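Local atomic coordinates of translation initiation factor eIF2B subunit delta (Schizosaccharomyces pombe, PDB entry 5B04), a protein that forms part of the eIF2B complex, which catalyses the exchange of GDP for GTP on the gamma subunit of initiation factor eIF2. Residues G[338-343]-G[371-376]; G[327-332]-G[359-364]; G[121-126]-G[388-393]. All coordinates share one frame; numbering follows the deposited sequence.

Contact 1 (G[338-343]-G[371-376]); sequences KIFLGG and PVIACC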
ATOM      1  N   LYS G 338      11.248 -26.210   3.453  1.00 57.44           N
ATOM      2  CA  LYS G 338      10.519 -26.191   2.186  1.00 50.10           C
ATOM      3  C   LYS G 338       9.009 -26.102   2.390  1.00 54.70           C
ATOM      4  O   LYS G 338       8.465 -26.669   3.337  1.00 56.80           O
ATOM      5  CB  LYS G 338      10.853 -27.431   1.353  1.00 43.72           C
ATOM      6  CG  LYS G 338      12.168 -27.338   0.599  1.00 61.95           C
ATOM      7  CD  LYS G 338      12.417 -28.576  -0.244  1.00 66.96           C
ATOM      8  CE  LYS G 338      13.749 -28.481  -0.969  1.00 68.73           C
ATOM      9  NZ  LYS G 338      14.892 -28.391  -0.019  1.00 64.55           N
ATOM     10  N   ILE G 339       8.340 -25.390   1.489  1.00 46.83           N
ATOM     11  CA  ILE G 339       6.889 -25.243   1.540  1.00 46.61           C
ATOM     12  C   ILE G 339       6.244 -25.775   0.266  1.00 54.91           C
ATOM     13  O   ILE G 339       6.599 -25.364  -0.839  1.00 65.04           O
ATOM     14  CB  ILE G 339       6.475 -23.773   1.736  1.00 47.91           C
ATOM     15  CG1 ILE G 339       7.041 -23.230   3.048  1.00 39.66           C
ATOM     16  CG2 ILE G 339       4.961 -23.634   1.715  1.00 47.47           C
ATOM     17  CD1 ILE G 339       6.865 -21.738   3.214  1.00 55.89           C
ATOM     18  N   PHE G 340       5.294 -26.691   0.424  1.00 50.64           N
ATOM     19  CA  PHE G 340       4.598 -27.276  -0.716  1.00 42.61           C
ATOM     20  C   PHE G 340       3.123 -26.899  -0.707  1.00 52.08           C
ATOM     21  O   PHE G 340       2.431 -27.080   0.294  1.00 63.93           O
ATOM     22  CB  PHE G 340       4.753 -28.797  -0.718  1.00 45.79           C
ATOM     23  CG  PHE G 340       6.092 -29.269  -1.209  1.00 37.84           C
ATOM     24  CD1 PHE G 340       7.243 -29.007  -0.486  1.00 49.73           C
ATOM     25  CD2 PHE G 340       6.197 -29.980  -2.393  1.00 65.67           C
ATOM     26  CE1 PHE G 340       8.475 -29.442  -0.935  1.00 65.29           C
ATOM     27  CE2 PHE G 340       7.427 -30.419  -2.846  1.00 70.32           C
ATOM     28  CZ  PHE G 340       8.567 -30.149  -2.116  1.00 57.56           C
ATOM     29  N   LEU G 341       2.648 -26.375  -1.833  1.00 50.54           N
ATOM     30  CA  LEU G 341       1.274 -25.903  -1.928  1.00 51.29           C
ATOM     31  C   LEU G 341       0.515 -26.551  -3.080  1.00 55.41           C
ATOM     32  O   LEU G 341       1.036 -26.686  -4.186  1.00 67.16           O
ATOM     33  CB  LEU G 341       1.249 -24.383  -2.092  1.00 46.89           C
ATOM     34  CG  LEU G 341       2.000 -23.572  -1.037  1.00 54.40           C
ATOM     35  CD1 LEU G 341       1.973 -22.094  -1.385  1.00 43.62           C
ATOM     36  CD2 LEU G 341       1.408 -23.812   0.342  1.00 56.26           C
ATOM     37  N   GLY G 342      -0.719 -26.957  -2.803  1.00 62.10           N
ATOM     38  CA  GLY G 342      -1.627 -27.401  -3.841  1.00 53.74           C
ATOM     39  C   GLY G 342      -2.469 -26.214  -4.262  1.00 67.36           C
ATOM     40  O   GLY G 342      -2.735 -25.325  -3.455  1.00 86.93           O
ATOM     41  N   GLY G 343      -2.885 -26.188  -5.523  1.00 63.23           N
ATOM     42  CA  GLY G 343      -3.620 -25.049  -6.035  1.00 56.91           C
ATOM     43  C   GLY G 343      -5.004 -25.380  -6.552  1.00 67.56           C
ATOM     44  O   GLY G 343      -5.206 -26.392  -7.222  1.00 80.96           O
ATOM     45  N   PRO G 371      11.726 -21.687   0.067  1.00 50.20           N
ATOM     46  CA  PRO G 371      11.135 -21.875  -1.263  1.00 54.09           C
ATOM     47  C   PRO G 371       9.642 -22.184  -1.209  1.00 51.11           C
ATOM     48  O   PRO G 371       9.213 -23.035  -0.430  1.00 54.54           O
ATOM     49  CB  PRO G 371      11.911 -23.070  -1.824  1.00 46.88           C
ATOM     50  CG  PRO G 371      13.213 -23.038  -1.108  1.00 53.68           C
ATOM     51  CD  PRO G 371      12.890 -22.563   0.279  1.00 45.30           C
ATOM     52  N   VAL G 372       8.864 -21.488  -2.031  1.00 52.54           N
ATOM     53  CA  VAL G 372       7.436 -21.751  -2.141  1.00 56.96           C
ATOM     54  C   VAL G 372       7.153 -22.538  -3.415  1.00 55.93           C
ATOM     55  O   VAL G 372       7.332 -22.033  -4.522  1.00 61.71           O
ATOM     56  CB  VAL G 372       6.617 -20.450  -2.140  1.00 52.03           C
ATOM     57  CG1 VAL G 372       5.155 -20.742  -2.434  1.00 38.04           C
ATOM     58  CG2 VAL G 372       6.768 -19.731  -0.809  1.00 51.45           C
ATOM     59  N   ILE G 373       6.715 -23.782  -3.249  1.00 46.48           N
ATOM     60  CA  ILE G 373       6.528 -24.683  -4.379  1.00 49.37           C
ATOM     61  C   ILE G 373       5.053 -24.963  -4.648  1.00 58.93           C
ATOM     62  O   ILE G 373       4.388 -25.647  -3.870  1.00 66.01           O
ATOM     63  CB  ILE G 373       7.263 -26.015  -4.145  1.00 49.00           C
ATOM     64  CG1 ILE G 373       8.744 -25.753  -3.860  1.00 56.33           C
ATOM     65  CG2 ILE G 373       7.094 -26.936  -5.342  1.00 46.19           C
ATOM     66  CD1 ILE G 373       9.532 -26.995  -3.521  1.00 51.20           C
ATOM     67  N   ALA G 374       4.550 -24.431  -5.756  1.00 51.99           N
ATOM     68  CA  ALA G 374       3.155 -24.618  -6.135  1.00 50.62           C
ATOM     69  C   ALA G 374       2.979 -25.847  -7.020  1.00 61.42           C
ATOM     70  O   ALA G 374       3.608 -25.960  -8.073  1.00 76.58           O
ATOM     71  CB  ALA G 374       2.628 -23.379  -6.841  1.00 54.36           C
ATOM     72  N   CYS G 375       2.123 -26.765  -6.585  1.00 50.89           N
ATOM     73  CA  CYS G 375       1.845 -27.980  -7.343  1.00 63.29           C
ATOM     74  C   CYS G 375       0.435 -27.947  -7.919  1.00 70.22           C
ATOM     75  O   CYS G 375      -0.544 -28.125  -7.195  1.00 79.68           O
ATOM     76  CB  CYS G 375       2.026 -29.216  -6.462  1.00 45.96           C
ATOM     77  SG  CYS G 375       3.679 -29.386  -5.759  1.00 65.15           S
ATOM     78  N   CYS G 376       0.336 -27.719  -9.223  1.00 59.96           N
ATOM     79  CA  CYS G 376      -0.962 -27.585  -9.869  1.00 78.78           C
ATOM     80  C   CYS G 376      -0.999 -28.276 -11.227  1.00 76.38           C
ATOM     81  O   CYS G 376      -0.086 -28.123 -12.037  1.00 58.35           O
ATOM     82  CB  CYS G 376      -1.320 -26.106 -10.027  1.00 58.59           C
ATOM     83  SG  CYS G 376      -2.990 -25.792 -10.638  1.00 77.81           S
TER

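Contact 2 (G[327-332]-G[359-364]); sequences SALSYI and SLISLL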
ATOM      1  N   SER G 327      -1.871 -19.166  13.230  1.00 52.61           N
ATOM      2  CA  SER G 327      -1.447 -18.084  14.109  1.00 44.67           C
ATOM      3  C   SER G 327      -0.006 -18.279  14.566  1.00 61.32           C
ATOM      4  O   SER G 327       0.675 -17.321  14.933  1.00 64.84           O
ATOM      5  CB  SER G 327      -2.366 -17.993  15.325  1.00 57.49           C
ATOM      6  OG  SER G 327      -3.728 -18.001  14.936  1.00 72.02           O
ATOM      7  N   ALA G 328       0.452 -19.527  14.545  1.00 60.05           N
ATOM      8  CA  ALA G 328       1.797 -19.863  14.993  1.00 48.26           C
ATOM      9  C   ALA G 328       2.754 -19.998  13.817  1.00 53.95           C
ATOM     10  O   ALA G 328       3.797 -20.641  13.927  1.00 51.61           O
ATOM     11  CB  ALA G 328       1.777 -21.149  15.805  1.00 45.03           C
ATOM     12  N   LEU G 329       2.393 -19.384  12.693  1.00 46.29           N
ATOM     13  CA  LEU G 329       3.168 -19.506  11.464  1.00 45.97           C
ATOM     14  C   LEU G 329       4.593 -18.986  11.624  1.00 53.29           C
ATOM     15  O   LEU G 329       5.550 -19.670  11.267  1.00 57.80           O
ATOM     16  CB  LEU G 329       2.474 -18.768  10.321  1.00 50.96           C
ATOM     17  CG  LEU G 329       3.101 -18.982   8.943  1.00 55.71           C
ATOM     18  CD1 LEU G 329       3.129 -20.464   8.601  1.00 51.46           C
ATOM     19  CD2 LEU G 329       2.349 -18.196   7.884  1.00 41.75           C
ATOM     20  N   SER G 330       4.724 -17.776  12.161  1.00 52.26           N
ATOM     21  CA  SER G 330       6.028 -17.153  12.374  1.00 36.39           C
ATOM     22  C   SER G 330       6.950 -18.028  13.212  1.00 51.71           C
ATOM     23  O   SER G 330       8.139 -18.157  12.920  1.00 59.28           O
ATOM     24  CB  SER G 330       5.862 -15.795  13.052  1.00 52.39           C
ATOM     25  OG  SER G 330       7.121 -15.192  13.299  1.00 57.66           O
ATOM     26  N   TYR G 331       6.385 -18.620  14.258  1.00 57.87           N
ATOM     27  CA  TYR G 331       7.133 -19.476  15.167  1.00 53.17           C
ATOM     28  C   TYR G 331       7.660 -20.719  14.460  1.00 50.30           C
ATOM     29  O   TYR G 331       8.863 -20.978  14.448  1.00 54.73           O
ATOM     30  CB  TYR G 331       6.250 -19.877  16.352  1.00 55.14           C
ATOM     31  CG  TYR G 331       6.922 -20.783  17.360  1.00 52.25           C
ATOM     32  CD1 TYR G 331       7.639 -20.256  18.426  1.00 47.85           C
ATOM     33  CD2 TYR G 331       6.827 -22.166  17.254  1.00 50.28           C
ATOM     34  CE1 TYR G 331       8.251 -21.080  19.352  1.00 49.82           C
ATOM     35  CE2 TYR G 331       7.436 -22.997  18.174  1.00 38.54           C
ATOM     36  CZ  TYR G 331       8.146 -22.448  19.220  1.00 48.11           C
ATOM     37  OH  TYR G 331       8.754 -23.271  20.140  1.00 52.64           O
ATOM     38  N   ILE G 332       6.748 -21.479  13.863  1.00 47.85           N
ATOM     39  CA  ILE G 332       7.078 -22.778  13.292  1.00 48.79           C
ATOM     40  C   ILE G 332       7.886 -22.665  11.996  1.00 51.09           C
ATOM     41  O   ILE G 332       8.544 -23.620  11.584  1.00 58.21           O
ATOM     42  CB  ILE G 332       5.795 -23.602  13.028  1.00 54.02           C
ATOM     43  CG1 ILE G 332       6.124 -25.089  12.882  1.00 45.78           C
ATOM     44  CG2 ILE G 332       5.048 -23.068  11.810  1.00 38.51           C
ATOM     45  CD1 ILE G 332       6.810 -25.682  14.091  1.00 44.78           C
ATOM     46  N   SER G 359      -1.609 -17.373   1.007  1.00 53.56           N
ATOM     47  CA  SER G 359      -0.727 -16.229   0.774  1.00 49.53           C
ATOM     48  C   SER G 359       0.104 -15.903   2.008  1.00 51.97           C
ATOM     49  O   SER G 359       1.269 -15.519   1.896  1.00 48.40           O
ATOM     50  CB  SER G 359      -1.534 -15.003   0.361  1.00 52.08           C
ATOM     51  OG  SER G 359      -2.507 -14.702   1.344  1.00 51.98           O
ATOM     52  N   LEU G 360      -0.503 -16.048   3.181  1.00 53.34           N
ATOM     53  CA  LEU G 360       0.201 -15.819   4.437  1.00 49.86           C
ATOM     54  C   LEU G 360       1.323 -16.835   4.612  1.00 50.75           C
ATOM     55  O   LEU G 360       2.404 -16.501   5.098  1.00 43.58           O
ATOM     56  CB  LEU G 360      -0.767 -15.884   5.619  1.00 33.06           C
ATOM     57  CG  LEU G 360      -1.651 -14.651   5.816  1.00 45.07           C
ATOM     58  CD1 LEU G 360      -2.700 -14.903   6.886  1.00 50.69           C
ATOM     59  CD2 LEU G 360      -0.801 -13.440   6.169  1.00 30.02           C
ATOM     60  N   ILE G 361       1.058 -18.075   4.208  1.00 49.17           N
ATOM     61  CA  ILE G 361       2.073 -19.122   4.221  1.00 46.77           C
ATOM     62  C   ILE G 361       3.249 -18.721   3.339  1.00 48.22           C
ATOM     63  O   ILE G 361       4.407 -18.801   3.750  1.00 50.38           O
ATOM     64  CB  ILE G 361       1.510 -20.472   3.727  1.00 48.78           C
ATOM     65  CG1 ILE G 361       0.304 -20.899   4.566  1.00 46.33           C
ATOM     66  CG2 ILE G 361       2.590 -21.543   3.750  1.00 44.16           C
ATOM     67  CD1 ILE G 361       0.652 -21.302   5.979  1.00 52.99           C
ATOM     68  N   SER G 362       2.937 -18.277   2.128  1.00 42.12           N
ATOM     69  CA  SER G 362       3.953 -17.921   1.147  1.00 44.08           C
ATOM     70  C   SER G 362       4.690 -16.638   1.519  1.00 51.19           C
ATOM     71  O   SER G 362       5.878 -16.491   1.230  1.00 58.05           O
ATOM     72  CB  SER G 362       3.320 -17.774  -0.236  1.00 45.53           C
ATOM     73  OG  SER G 362       2.516 -18.899  -0.548  1.00 49.18           O
ATOM     74  N   LEU G 363       3.982 -15.710   2.157  1.00 50.84           N
ATOM     75  CA  LEU G 363       4.575 -14.433   2.542  1.00 49.77           C
ATOM     76  C   LEU G 363       5.615 -14.607   3.644  1.00 54.35           C
ATOM     77  O   LEU G 363       6.752 -14.154   3.510  1.00 58.50           O
ATOM     78  CB  LEU G 363       3.493 -13.450   2.992  1.00 36.28           C
ATOM     79  CG  LEU G 363       3.987 -12.079   3.459  1.00 37.06           C
ATOM     80  CD1 LEU G 363       4.879 -11.437   2.407  1.00 45.32           C
ATOM     81  CD2 LEU G 363       2.815 -11.171   3.790  1.00 46.41           C
ATOM     82  N   LEU G 364       5.222 -15.258   4.735  1.00 47.06           N
ATOM     83  CA  LEU G 364       6.139 -15.498   5.844  1.00 63.93           C
ATOM     84  C   LEU G 364       7.232 -16.481   5.443  1.00 59.48           C
ATOM     85  O   LEU G 364       8.341 -16.441   5.976  1.00 53.12           O
ATOM     86  CB  LEU G 364       5.387 -16.014   7.073  1.00 61.56           C
ATOM     87  CG  LEU G 364       4.802 -14.951   8.007  1.00 45.16           C
ATOM     88  CD1 LEU G 364       3.539 -14.334   7.425  1.00 54.99           C
ATOM     89  CD2 LEU G 364       4.535 -15.534   9.384  1.00 51.11           C
TER

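Contact 3 (G[121-126]-G[388-393]); sequences SIFSHL and DSLVYN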
ATOM      1  N   SER G 121     -20.351  -2.110   1.466  1.00 94.51           N
ATOM      2  CA  SER G 121     -19.746  -3.361   1.902  1.00 84.71           C
ATOM      3  C   SER G 121     -18.831  -3.890   0.806  1.00 96.66           C
ATOM      4  O   SER G 121     -19.254  -4.058  -0.337  1.00 99.17           O
ATOM      5  CB  SER G 121     -20.818  -4.395   2.250  1.00101.71           C
ATOM      6  OG  SER G 121     -20.233  -5.632   2.621  1.00 82.24           O
ATOM      7  N   ILE G 122     -17.575  -4.146   1.155  1.00 95.44           N
ATOM      8  CA  ILE G 122     -16.605  -4.630   0.180  1.00 96.19           C
ATOM      9  C   ILE G 122     -16.814  -6.114  -0.114  1.00 98.23           C
ATOM     10  O   ILE G 122     -16.117  -6.696  -0.946  1.00105.21           O
ATOM     11  CB  ILE G 122     -15.158  -4.400   0.658  1.00 81.07           C
ATOM     12  CG1 ILE G 122     -14.860  -5.242   1.897  1.00 75.23           C
ATOM     13  CG2 ILE G 122     -14.922  -2.927   0.953  1.00 63.96           C
ATOM     14  CD1 ILE G 122     -13.478  -5.011   2.468  1.00 74.99           C
ATOM     15  N   PHE G 123     -17.782  -6.717   0.570  1.00 95.73           N
ATOM     16  CA  PHE G 123     -18.116  -8.122   0.362  1.00 91.69           C
ATOM     17  C   PHE G 123     -19.530  -8.268  -0.196  1.00 96.34           C
ATOM     18  O   PHE G 123     -20.060  -9.375  -0.287  1.00 98.09           O
ATOM     19  CB  PHE G 123     -17.991  -8.902   1.672  1.00 93.76           C
ATOM     20  CG  PHE G 123     -16.733  -8.608   2.437  1.00 92.13           C
ATOM     21  CD1 PHE G 123     -15.500  -9.014   1.954  1.00 99.07           C
ATOM     22  CD2 PHE G 123     -16.784  -7.934   3.647  1.00 91.89           C
ATOM     23  CE1 PHE G 123     -14.341  -8.745   2.658  1.00111.60           C
ATOM     24  CE2 PHE G 123     -15.628  -7.663   4.358  1.00 72.30           C
ATOM     25  CZ  PHE G 123     -14.405  -8.071   3.863  1.00101.04           C
ATOM     26  N   SER G 124     -20.130  -7.143  -0.572  1.00 97.72           N
ATOM     27  CA  SER G 124     -21.526  -7.110  -0.998  1.00100.92           C
ATOM     28  C   SER G 124     -21.774  -7.809  -2.334  1.00104.07           C
ATOM     29  O   SER G 124     -22.892  -8.242  -2.615  1.00100.53           O
ATOM     30  CB  SER G 124     -22.011  -5.660  -1.088  1.00 98.66           C
ATOM     31  OG  SER G 124     -21.193  -4.902  -1.963  1.00100.95           O
ATOM     32  N   HIS G 125     -20.734  -7.920  -3.152  1.00105.31           N
ATOM     33  CA  HIS G 125     -20.878  -8.461  -4.500  1.00101.47           C
ATOM     34  C   HIS G 125     -20.704  -9.977  -4.552  1.00 97.29           C
ATOM     35  O   HIS G 125     -21.104 -10.620  -5.522  1.00 95.46           O
ATOM     36  CB  HIS G 125     -19.874  -7.796  -5.442  1.00101.68           C
ATOM     37  CG  HIS G 125     -18.453  -7.916  -4.991  1.00100.11           C
ATOM     38  ND1 HIS G 125     -17.842  -6.970  -4.197  1.00 98.55           N
ATOM     39  CD2 HIS G 125     -17.523  -8.873  -5.219  1.00100.98           C
ATOM     40  CE1 HIS G 125     -16.596  -7.338  -3.958  1.00 97.23           C
ATOM     41  NE2 HIS G 125     -16.376  -8.489  -4.566  1.00 98.73           N
ATOM     42  N   LEU G 126     -20.107 -10.543  -3.510  1.00 92.92           N
ATOM     43  CA  LEU G 126     -19.837 -11.975  -3.476  1.00 93.51           C
ATOM     44  C   LEU G 126     -21.125 -12.786  -3.332  1.00100.27           C
ATOM     45  O   LEU G 126     -21.932 -12.537  -2.435  1.00100.40           O
ATOM     46  CB  LEU G 126     -18.865 -12.303  -2.341  1.00 81.72           C
ATOM     47  CG  LEU G 126     -17.501 -11.616  -2.442  1.00 85.30           C
ATOM     48  CD1 LEU G 126     -16.636 -11.929  -1.231  1.00 82.39           C
ATOM     49  CD2 LEU G 126     -16.793 -12.020  -3.726  1.00 86.67           C
ATOM     50  N   ASP G 388      -6.564  -8.694  -6.710  1.00 69.44           N
ATOM     51  CA  ASP G 388      -6.761  -8.841  -5.273  1.00 64.26           C
ATOM     52  C   ASP G 388      -7.589 -10.085  -4.973  1.00 70.69           C
ATOM     53  O   ASP G 388      -8.148 -10.702  -5.878  1.00 77.81           O
ATOM     54  CB  ASP G 388      -7.431  -7.597  -4.684  1.00 65.26           C
ATOM     55  CG  ASP G 388      -8.834  -7.384  -5.214  1.00 76.01           C
ATOM     56  OD1 ASP G 388      -9.076  -7.702  -6.395  1.00 91.11           O
ATOM     57  OD2 ASP G 388      -9.692  -6.897  -4.449  1.00 78.17           O
ATOM     58  N   SER G 389      -7.667 -10.445  -3.697  1.00 68.33           N
ATOM     59  CA  SER G 389      -8.351 -11.665  -3.291  1.00 65.30           C
ATOM     60  C   SER G 389      -9.847 -11.448  -3.084  1.00 64.41           C
ATOM     61  O   SER G 389     -10.553 -12.353  -2.641  1.00 63.04           O
ATOM     62  CB  SER G 389      -7.728 -12.215  -2.005  1.00 57.54           C
ATOM     63  OG  SER G 389      -6.317 -12.293  -2.113  1.00 61.61           O
ATOM     64  N   LEU G 390     -10.332 -10.255  -3.414  1.00 55.02           N
ATOM     65  CA  LEU G 390     -11.701  -9.883  -3.070  1.00 61.22           C
ATOM     66  C   LEU G 390     -12.678  -9.863  -4.245  1.00 73.26           C
ATOM     67  O   LEU G 390     -13.882 -10.022  -4.046  1.00 78.02           O
ATOM     68  CB  LEU G 390     -11.707  -8.515  -2.385  1.00 68.12           C
ATOM     69  CG  LEU G 390     -11.338  -8.541  -0.902  1.00 70.37           C
ATOM     70  CD1 LEU G 390     -11.415  -7.151  -0.303  1.00 70.90           C
ATOM     71  CD2 LEU G 390     -12.246  -9.499  -0.150  1.00 65.78           C
ATOM     72  N   VAL G 391     -12.177  -9.665  -5.459  1.00 82.19           N
ATOM     73  CA  VAL G 391     -13.062  -9.597  -6.619  1.00 81.16           C
ATOM     74  C   VAL G 391     -13.636 -10.976  -6.958  1.00 79.07           C
ATOM     75  O   VAL G 391     -14.843 -11.120  -7.158  1.00 79.94           O
ATOM     76  CB  VAL G 391     -12.341  -9.005  -7.855  1.00 76.23           C
ATOM     77  CG1 VAL G 391     -10.972  -9.641  -8.051  1.00 68.09           C
ATOM     78  CG2 VAL G 391     -13.203  -9.154  -9.102  1.00 95.06           C
ATOM     79  N   TYR G 392     -12.772 -11.986  -7.007  1.00 73.87           N
ATOM     80  CA  TYR G 392     -13.206 -13.356  -7.246  1.00 70.00           C
ATOM     81  C   TYR G 392     -12.902 -14.232  -6.039  1.00 69.22           C
ATOM     82  O   TYR G 392     -11.742 -14.526  -5.750  1.00 71.73           O
ATOM     83  CB  TYR G 392     -12.534 -13.936  -8.492  1.00 80.70           C
ATOM     84  CG  TYR G 392     -13.117 -13.452  -9.801  1.00 89.78           C
ATOM     85  CD1 TYR G 392     -14.218 -14.081 -10.366  1.00 94.12           C
ATOM     86  CD2 TYR G 392     -12.559 -12.376 -10.478  1.00 93.46           C
ATOM     87  CE1 TYR G 392     -14.752 -13.648 -11.565  1.00113.86           C
ATOM     88  CE2 TYR G 392     -13.087 -11.933 -11.677  1.00105.23           C
ATOM     89  CZ  TYR G 392     -14.183 -12.574 -12.217  1.00114.49           C
ATOM     90  OH  TYR G 392     -14.712 -12.139 -13.411  1.00 96.28           O
ATOM     91  N   ASN G 393     -13.949 -14.648  -5.337  1.00 66.00           N
ATOM     92  CA  ASN G 393     -13.796 -15.511  -4.176  1.00 63.32           C
ATOM     93  C   ASN G 393     -15.085 -16.276  -3.901  1.00 66.06           C
ATOM     94  O   ASN G 393     -16.064 -16.140  -4.635  1.00 67.86           O
ATOM     95  CB  ASN G 393     -13.385 -14.693  -2.949  1.00 65.20           C
ATOM     96  CG  ASN G 393     -12.541 -15.489  -1.972  1.00 60.09           C
ATOM     97  OD1 ASN G 393     -12.821 -16.655  -1.698  1.00 68.30           O
ATOM     98  ND2 ASN G 393     -11.497 -14.860  -1.444  1.00 48.85           N
TER

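Contact 1 (G[338-343]-G[371-376])
Strands 338-342 and 372-375 lie side by side as a parallel pair inside the mixed sheet of a Rossmann-like domain. Their beta-alpha-beta crossover runs through two strands of a second sheet, 345-346 and 352-355, then helix 358-367. The axes of the paired strands come within 4.6 Å and run 26° apart. Ile339 and Leu341 turn both their N-H and their C=O toward the second strand. Ile339 N donates to Pro371 O, and Ile373 N donates back to Ile339 O at 2.9 Å. The same step is repeated when Leu341 N gives to Ile373 O (2.8 Å) and Cys375 N gives to Leu341 O. A weak bond from Gly343 N to Cys375 O ends the ladder. On its other edge, strand 338-342 pairs with strand 269-274 through Lys338 and Phe340, so it is an interior strand. Ile339, Leu341 and Val372 share one face of the sheet, covered by helix 358-367. There the side chains of Leu341 and Val372 cross obliquely, and Leu341 CD1 meets Val372 CG1 at 3.6 Å. The opposite face carries Cys375 and, side by side, Phe340 and Ile373. Ile373 has CG1 anti to its carbonyl carbon (chi1 -56°), and its extended chain carries CD1 to the ring. Cys375 SG approaches that ring obliquely, 4.2 Å from Phe340 CD2. The Ile373 methyl CD1 makes a CH-pi contact over the ring face, 3.6 Å from Phe340 CZ.

Contact 2 (G[327-332]-G[359-364])
No flat side chain takes part where Leu329 meets Leu360, Ile361 and Leu364, so there is no ring face or edge to fill. Methyl groups do the touching. Tyr331, the only ring in the two segments, points away from helix 358-367 and makes a cation-pi contact with Arg310 of an epsilon subunit. Leu329 points toward helix 358-367 and spreads its two branches over it. With CG anti to the backbone N (chi1 -172°), the fork at CG reaches across to the helix. CD1 goes to Ile361, meeting its CD1 at 3.7 Å, and the two side chains cross at about a right angle. CD2 lies by the main chain, near Leu360 O, and also meets Leu364 CD2 at 3.8 Å. Leu364 lies across Leu329 at a slant. Its CD2 continues to the start of helix 329-333, 3.6 Å from Ser330 N and 3.9 Å from Ser330 CB. No hydrogen bond joins the two segments. With an alanine for Leu329, Ile361 CD1 would probably have no methyl to meet and Leu364 would lose the branch it lies against, leaving a gap between the helices. On the sheet side, Ile361 packs on Ile339 and Val299, and Ile332 on Val297. A beta subunit packs on Ser330 and Leu360. Two helices joined by aliphatic contacts over one face of the parallel part of the sheet are typical of Rossmann-like alpha/beta layering.

Contact 3 (G[121-126]-G[388-393])
A type I beta turn, Ser121 to Ser124, brings the N-terminal loop of the modelled chain against loop 388-393, which leads into strand 395-396. Ser121 O holds the turn closed by accepting from both Ser124 N and Ser124 OG. Leu390 is the centre of the contact. Its CD2 meets the edge of the Phe123 ring, 3.6 Å from CE1. Its CD1 meets Ile122 CD1 at 4.1 Å. Ile122 also covers the Phe123 ring from within its own segment, with CG1 3.4 Å above the plane and over the centre. The Ile122 torsion (chi1 66°), which sets CG1 between the backbone N and the carbonyl carbon, helps to place it there. Leu126 comes in beside the second loop, its CD2 3.5 Å from Leu390 O and 4.4 Å from Asn393 CB. Strand 425-435 backs this cluster with Leu428 and Leu430, and Ile273 and Ala272 of a beta subunit pack on Phe123 and Leu390. Loop 388-393 is braced internally by Asn393 ND2, donating to Ser389 O at 2.9 Å. One polar bond crosses the contact, from His125 NE2 to Leu390 O, 3.0 Å long and nearly straight at 166°. The acceptor lies in the imidazole plane, but the donor sits above the carbonyl plane. The bond implies a proton on NE2, which a neutral imidazole can supply, so it alone does not require a charged histidine.

In the fold
Contacts 1 and 2 are two layers of one alpha/beta unit. With centres 14 Å apart, they touch. Helix 358-367 joins them: Ser362 OG lies 3.3 Å from Leu341 CD1, and Ile361 CG2 lies 3.8 Å from Ile339 CG2. Helix 329-333 leads into strand 338-342, and helix 358-367 into strand 372-375. Contact 3 stands apart, its centre about 25 Å from that of contact 1 and 23 Å from that of contact 2. The nearest atoms of contacts 2 and 3 are about 6 Å apart. Contact 3 ties the N-terminal loop to the chain beyond strand 372-375. A phosphate ion, probably from crystallisation, lies about 5 Å from Gly342 of contact 1. Beta subunits pack on contacts 2 and 3.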